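Local coordinates for nadb-ler3 (Gallus gallus, PDB 3WXB), which reduces carbonyl compounds with NAD(P)H as a member of the short-chain dehydrogenase/reductase family and binds NADPH on a Rossmann fold, at residues 41-44 with 45-49; 249-252 with 253-257. All blocks are in the same frame, centred on the assembly; numbering follows the deposited sequence.

Interaction 1. Residues 41-44 with 45-49; sequences GFVQ and HLLAL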
loop_
_atom_site.group_PDB
_atom_site.type_symbol
_atom_site.label_atom_id
_atom_site.label_comp_id
_atom_site.label_asym_id
_atom_site.label_seq_id
_atom_site.Cartn_x
_atom_site.Cartn_y
_atom_site.Cartn_z
ATOM N N GLY A 41 -22.839 9.186 7.298
ATOM C CA GLY A 41 -22.485 10.272 8.219
ATOM C C GLY A 41 -21.960 11.528 7.523
ATOM O O GLY A 41 -22.419 12.643 7.795
ATOM N N PHE A 42 -21.006 11.365 6.607
ATOM C CA PHE A 42 -20.516 12.501 5.866
ATOM C C PHE A 42 -21.657 13.272 5.207
ATOM O O PHE A 42 -21.708 14.528 5.293
ATOM C CB PHE A 42 -19.479 12.111 4.803
ATOM C CG PHE A 42 -18.056 12.087 5.343
ATOM C CD1 PHE A 42 -17.464 13.268 5.798
ATOM C CD2 PHE A 42 -17.323 10.903 5.394
ATOM C CE1 PHE A 42 -16.171 13.262 6.304
ATOM C CE2 PHE A 42 -16.023 10.861 5.891
ATOM C CZ PHE A 42 -15.427 12.096 6.352
ATOM N N VAL A 43 -22.570 12.537 4.569
ATOM C CA VAL A 43 -23.701 13.182 3.839
ATOM C C VAL A 43 -24.590 13.992 4.766
ATOM O O VAL A 43 -24.863 15.181 4.475
ATOM C CB VAL A 43 -24.485 12.182 2.942
ATOM C CG1 VAL A 43 -25.832 12.781 2.474
ATOM C CG2 VAL A 43 -23.589 11.862 1.718
ATOM N N GLN A 44 -25.008 13.377 5.862
ATOM C CA GLN A 44 -25.859 14.030 6.857
ATOM C C GLN A 44 -25.181 15.285 7.467
ATOM O O GLN A 44 -25.815 16.317 7.700
ATOM C CB GLN A 44 -26.178 13.047 7.994
ATOM C CG GLN A 44 -26.947 11.743 7.548
ATOM C CD GLN A 44 -27.033 10.751 8.628
ATOM O OE1 GLN A 44 -26.078 10.564 9.421
ATOM N NE2 GLN A 44 -28.185 10.075 8.708
ATOM N N HIS A 45 -23.886 15.167 7.786
ATOM C CA HIS A 45 -23.161 16.292 8.382
ATOM C C HIS A 45 -22.918 17.394 7.389
ATOM O O HIS A 45 -23.010 18.616 7.752
ATOM C CB HIS A 45 -21.866 15.815 9.072
ATOM C CG HIS A 45 -22.116 15.181 10.404
ATOM N ND1 HIS A 45 -21.691 15.738 11.592
ATOM C CD2 HIS A 45 -22.738 14.025 10.735
ATOM C CE1 HIS A 45 -22.042 14.948 12.601
ATOM N NE2 HIS A 45 -22.687 13.907 12.103
ATOM N N LEU A 46 -22.626 17.011 6.141
ATOM C CA LEU A 46 -22.445 18.016 5.088
ATOM C C LEU A 46 -23.734 18.787 4.845
ATOM O O LEU A 46 -23.699 20.004 4.581
ATOM C CB LEU A 46 -22.011 17.407 3.771
ATOM C CG LEU A 46 -20.533 17.286 3.308
ATOM C CD1 LEU A 46 -19.464 18.051 4.120
ATOM C CD2 LEU A 46 -20.112 15.839 2.984
ATOM N N LEU A 47 -24.861 18.071 4.898
ATOM C CA LEU A 47 -26.153 18.723 4.647
ATOM C C LEU A 47 -26.502 19.675 5.768
ATOM O O LEU A 47 -27.143 20.679 5.524
ATOM C CB LEU A 47 -27.259 17.681 4.400
ATOM C CG LEU A 47 -27.089 16.878 3.101
ATOM C CD1 LEU A 47 -27.991 15.614 3.115
ATOM C CD2 LEU A 47 -27.371 17.747 1.891
ATOM N N ALA A 48 -26.092 19.329 6.985
ATOM C CA ALA A 48 -26.347 20.097 8.180
ATOM C C ALA A 48 -25.311 21.235 8.455
ATOM O O ALA A 48 -25.275 21.767 9.570
ATOM C CB ALA A 48 -26.398 19.152 9.366
ATOM N N LEU A 49 -24.452 21.578 7.481
ATOM C CA LEU A 49 -23.501 22.706 7.659
ATOM C C LEU A 49 -24.272 24.055 7.660
ATOM O O LEU A 49 -25.245 24.220 6.896
ATOM C CB LEU A 49 -22.455 22.749 6.542
ATOM C CG LEU A 49 -21.398 21.634 6.436
ATOM C CD1 LEU A 49 -20.427 21.888 5.333
ATOM C CD2 LEU A 49 -20.682 21.470 7.746
#
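V43 and L47, one helical turn apart, lie side by side and point the same way, and their methyls meet with CG1 of V43 3.6 Å from CD1 of L47. V43 presents CG1 because that branch stands anti to the backbone N (chi1 166°). The same turn closes in the backbone, where L47 N donates to V43 O at 2.9 Å. A smaller alanine in place of L47 would probably open a gap beside V43 CG1 and lose the contact with V56. A second, looser apolar pair is F42 with L46, whose CB and CD2 are 4.2 Å apart, although both residues are buried. The backbone bonds become less straight toward the helix end, from 165° for H45 N to G41 O to 141° for A48 N to Q44 O, where the backbone turns out of the helix at A48. On the solvent side Q44 is partly exposed and A48 exposed, touching by little more than backbone. G41 O lies at the edge of the H45 ring, 3.3 Å from CD2, while the ring's NE2 is hydrogen-bonded to D248 OD1. This is the C-terminal half of helix 37-47 in the first beta-alpha-beta unit of the Rossmann fold: V43 and L47 face strand 55-60, V43 and Q44 also meet helix 69-77, and F42 and L46 pack on helix 247-260.

Interaction 2. Residues 249-252 with 253-257; sequences ESVG and GMLKV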
loop_
_atom_site.group_PDB
_atom_site.type_symbol
_atom_site.label_atom_id
_atom_site.label_comp_id
_atom_site.label_asym_id
_atom_site.label_seq_id
_atom_site.Cartn_x
_atom_site.Cartn_y
_atom_site.Cartn_z
ATOM N N GLU A 249 -19.612 11.243 15.987
ATOM C CA GLU A 249 -18.384 11.737 16.630
ATOM C C GLU A 249 -17.221 11.724 15.636
ATOM O O GLU A 249 -16.443 12.674 15.532
ATOM C CB GLU A 249 -18.033 10.849 17.821
ATOM C CG GLU A 249 -18.922 11.051 19.090
ATOM C CD GLU A 249 -18.705 9.966 20.136
ATOM O OE1 GLU A 249 -18.237 8.838 19.815
ATOM O OE2 GLU A 249 -19.014 10.226 21.315
ATOM N N SER A 250 -17.118 10.617 14.884
ATOM C CA SER A 250 -16.024 10.439 13.930
ATOM C C SER A 250 -16.198 11.479 12.832
ATOM O O SER A 250 -15.267 12.216 12.531
ATOM C CB SER A 250 -16.032 8.995 13.349
ATOM O OG SER A 250 -15.274 8.964 12.136
ATOM N N VAL A 251 -17.359 11.535 12.177
ATOM C CA VAL A 251 -17.478 12.522 11.124
ATOM C C VAL A 251 -17.528 13.980 11.553
ATOM O O VAL A 251 -17.041 14.805 10.824
ATOM C CB VAL A 251 -18.444 12.206 9.917
ATOM C CG1 VAL A 251 -18.860 10.720 9.768
ATOM C CG2 VAL A 251 -19.461 13.249 9.660
ATOM N N GLY A 252 -18.133 14.272 12.705
ATOM C CA GLY A 252 -18.141 15.674 13.237
ATOM C C GLY A 252 -16.703 16.076 13.474
ATOM O O GLY A 252 -16.305 17.174 13.111
ATOM N N GLY A 253 -15.899 15.161 14.028
ATOM C CA GLY A 253 -14.470 15.400 14.213
ATOM C C GLY A 253 -13.735 15.628 12.897
ATOM O O GLY A 253 -13.003 16.640 12.755
ATOM N N MET A 254 -13.887 14.694 11.924
ATOM C CA MET A 254 -13.208 14.850 10.645
ATOM C C MET A 254 -13.510 16.161 9.927
ATOM O O MET A 254 -12.663 16.732 9.221
ATOM C CB MET A 254 -13.460 13.630 9.693
ATOM C CG MET A 254 -12.662 12.335 10.211
ATOM S SD MET A 254 -12.883 11.006 9.005
ATOM C CE MET A 254 -14.601 10.525 9.372
ATOM N N LEU A 255 -14.746 16.609 10.031
ATOM C CA LEU A 255 -15.099 17.807 9.327
ATOM C C LEU A 255 -14.445 19.026 10.033
ATOM O O LEU A 255 -14.040 19.961 9.367
ATOM C CB LEU A 255 -16.655 17.926 9.265
ATOM C CG LEU A 255 -17.363 17.040 8.216
ATOM C CD1 LEU A 255 -16.745 17.108 6.837
ATOM C CD2 LEU A 255 -17.147 15.649 8.628
ATOM N N LYS A 256 -14.356 19.010 11.362
ATOM C CA LYS A 256 -13.607 20.091 12.082
ATOM C C LYS A 256 -12.124 20.101 11.652
ATOM O O LYS A 256 -11.551 21.152 11.254
ATOM C CB LYS A 256 -13.782 19.899 13.595
ATOM C CG LYS A 256 -15.101 20.637 14.095
ATOM C CD LYS A 256 -15.854 20.130 15.273
ATOM C CE LYS A 256 -15.108 19.371 16.293
ATOM N NZ LYS A 256 -16.224 18.913 17.224
ATOM N N VAL A 257 -11.528 18.894 11.610
ATOM C CA VAL A 257 -10.182 18.732 11.076
ATOM C C VAL A 257 -10.079 19.352 9.731
ATOM O O VAL A 257 -9.205 20.231 9.530
ATOM C CB VAL A 257 -9.694 17.241 11.026
ATOM C CG1 VAL A 257 -8.283 17.197 10.275
ATOM C CG2 VAL A 257 -9.615 16.718 12.399
#
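Successive i to i+4 hydrogen bonds define the backbone, from G253 N to E249 O, M254 N to S250 O and K256 N to G252 O, with the one from L255 N to V251 O less certain because V251 O sits too close to a neighbour in the model. This is regular alpha helix, part of helix 247-260, which packs beside helix 37-47 on the Rossmann fold. The straightest of the bonds is M254 N to S250 O, 2.9 Å at 169°. Over that bond the methionine chain folds back: CG lies beside the backbone N, and the bend at chi3 (-75°) returns CE toward the preceding turn, near the S250 carbonyl and hydroxyl. The hydroxyl itself is held by P228 O, to which S250 OG is hydrogen-bonded. M254 also touches I38 of the NADPH site, although its side chain stays about 7 Å from the cofactor at nearest approach. V251 and L255 run side by side on the helix face turned to helix 37-47, though the placement of L255 CD2 is doubtful. On the partly exposed side, K256 curls round G252 O, its CD 3.7 Å from that oxygen. G253 is buried, its backbone N bonded to E249 O. Deeper in, the methyl CE of M254 stands 3.2 Å from OG of S250.

Interactions 1 and 2 are short runs within different helices, 37-47 and 247-260, interaction 1 running past the end of its helix; their centres are 11 Å apart, and they pack directly against each other. The H45 ring meets V251, with CG 3.4 Å from CG2, while the F42 ring reaches both M254 and L255, its CZ 3.5 Å from CE of M254. Each contact has five buried residues and one exposed among those that touch. Interaction 1 fills its inner face with branched aliphatics against strand 55-60, whereas interaction 2 brings a thioether and a hydroxyl toward the loops near the NADPH site. Their outer sides also differ: Q44 and A48 near a helix end against G252 and K256 within a continuing helix.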